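PDB 3Q6A: uncharacterized protein from Staphylococcus saprophyticus subsp. saprophyticus, which is of unknown function but belongs to the AHA1 family, whose Bet v 1-like fold suggests a binding role, possibly for a small molecule or a partner protein. Local coordinates for residues 118-121 with 122-126. Residues are numbered along the deposited sequence; the frame is centred on the assembly and turned at random.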
loop_
_atom_site.group_PDB
_atom_site.type_symbol
_atom_site.label_atom_id
_atom_site.label_comp_id
_atom_site.label_asym_id
_atom_site.label_seq_id
_atom_site.Cartn_x
_atom_site.Cartn_y
_atom_site.Cartn_z
ATOM N N CYS D 118 1.507 4.789 3.631
ATOM C CA CYS D 118 1.668 6.228 3.803
ATOM C C CYS D 118 2.244 6.466 5.202
ATOM O O CYS D 118 3.089 7.334 5.397
ATOM C CB CYS D 118 0.321 6.930 3.692
ATOM S SG CYS D 118 -0.386 6.895 2.034
ATOM N N LEU D 119 1.760 5.698 6.173
ATOM C CA LEU D 119 2.250 5.817 7.547
ATOM C C LEU D 119 3.765 5.571 7.591
ATOM O O LEU D 119 4.529 6.383 8.131
ATOM C CB LEU D 119 1.540 4.807 8.440
ATOM C CG LEU D 119 2.075 4.710 9.871
ATOM C CD1 LEU D 119 1.804 6.028 10.604
ATOM C CD2 LEU D 119 1.465 3.526 10.574
ATOM N N LYS D 120 4.187 4.455 7.008
ATOM C CA LYS D 120 5.593 4.051 6.987
ATOM C C LYS D 120 6.490 5.118 6.367
ATOM O O LYS D 120 7.554 5.471 6.917
ATOM C CB LYS D 120 5.723 2.718 6.244
ATOM C CG LYS D 120 7.144 2.135 6.193
ATOM C CD LYS D 120 7.194 0.851 5.379
ATOM C CE LYS D 120 8.613 0.261 5.320
ATOM N NZ LYS D 120 9.098 -0.260 6.660
ATOM N N VAL D 121 6.058 5.657 5.231
ATOM C CA VAL D 121 6.829 6.689 4.561
ATOM C C VAL D 121 6.918 7.973 5.389
ATOM O O VAL D 121 7.980 8.593 5.479
ATOM C CB VAL D 121 6.210 7.045 3.204
ATOM C CG1 VAL D 121 7.008 8.164 2.552
ATOM C CG2 VAL D 121 6.178 5.805 2.318
ATOM N N TYR D 122 5.800 8.376 5.984
ATOM C CA TYR D 122 5.778 9.594 6.788
ATOM C C TYR D 122 6.719 9.509 8.000
ATOM O O TYR D 122 7.457 10.458 8.283
ATOM C CB TYR D 122 4.341 9.890 7.239
ATOM C CG TYR D 122 4.205 10.948 8.319
ATOM C CD1 TYR D 122 4.595 12.264 8.083
ATOM C CD2 TYR D 122 3.696 10.623 9.581
ATOM C CE1 TYR D 122 4.487 13.243 9.085
ATOM C CE2 TYR D 122 3.581 11.596 10.590
ATOM C CZ TYR D 122 3.983 12.900 10.330
ATOM O OH TYR D 122 3.907 13.864 11.319
ATOM N N LEU D 123 6.700 8.385 8.700
ATOM C CA LEU D 123 7.545 8.214 9.888
ATOM C C LEU D 123 9.006 7.866 9.590
ATOM O O LEU D 123 9.903 8.224 10.359
ATOM C CB LEU D 123 6.948 7.151 10.809
ATOM C CG LEU D 123 5.589 7.527 11.426
ATOM C CD1 LEU D 123 5.045 6.378 12.275
ATOM C CD2 LEU D 123 5.762 8.792 12.261
ATOM N N GLU D 124 9.257 7.178 8.486
ATOM C CA GLU D 124 10.634 6.799 8.156
ATOM C C GLU D 124 11.371 7.851 7.333
ATOM O O GLU D 124 12.601 7.876 7.333
ATOM C CB GLU D 124 10.661 5.455 7.415
ATOM C CG GLU D 124 10.353 4.248 8.299
ATOM C CD GLU D 124 10.381 2.941 7.547
ATOM O OE1 GLU D 124 10.852 2.926 6.387
ATOM O OE2 GLU D 124 9.954 1.911 8.106
ATOM N N HIS D 125 10.639 8.729 6.650
ATOM C CA HIS D 125 11.288 9.740 5.821
ATOM C C HIS D 125 10.834 11.180 5.994
ATOM O O HIS D 125 11.425 12.086 5.408
ATOM C CB HIS D 125 11.155 9.367 4.343
ATOM C CG HIS D 125 11.917 8.139 3.972
ATOM N ND1 HIS D 125 13.273 8.018 4.188
ATOM C CD2 HIS D 125 11.508 6.958 3.450
ATOM C CE1 HIS D 125 13.666 6.810 3.822
ATOM N NE2 HIS D 125 12.616 6.148 3.371
ATOM N N GLY D 126 9.781 11.398 6.764
ATOM C CA GLY D 126 9.312 12.754 6.950
ATOM C C GLY D 126 8.753 13.365 5.683
ATOM O O GLY D 126 8.796 14.582 5.502
#
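Lys120 and Glu124, one helical turn apart, are joined by a salt bridge in which Lys120 NZ lies 2.7 Å from Glu124 OE2. The ammonium comes to the syn side of that oxygen, 20° out of the carboxylate plane. The lysine chain is extended as far as CE and bends only at its last torsion (chi4 68°), which turns NZ toward Glu124 OE2; on the way its CG passes 3.4 Å from the same oxygen. Both charged groups have a second partner: NZ also donates to the carbonyl of Gln8, and OE2 accepts from the backbone N of Asp10, so the pair fastens the helix to the end of strand 3-9 and the residue just beyond it. One position back, Leu119 and Leu123 meet through their CD1 methyls at 3.7 Å, and both rest on helix 13-21. Underneath run the i to i+4 backbone bonds, nearly straight at N-H...O for Tyr122 and Leu123, more bent for Glu124 and, at 140°, for His125. Gly126, with positive phi, is the first residue to depart from helical backbone angles. At the dimer interface, Val121 packs on its counterpart in the second subunit, while His125 NE2 is hydrogen-bonded to the Thr128 carbonyl of that subunit. This is the C-terminal end of the long helix 102-125 that packs against the antiparallel sheet in the helix-grip fold of Bet v 1-like proteins.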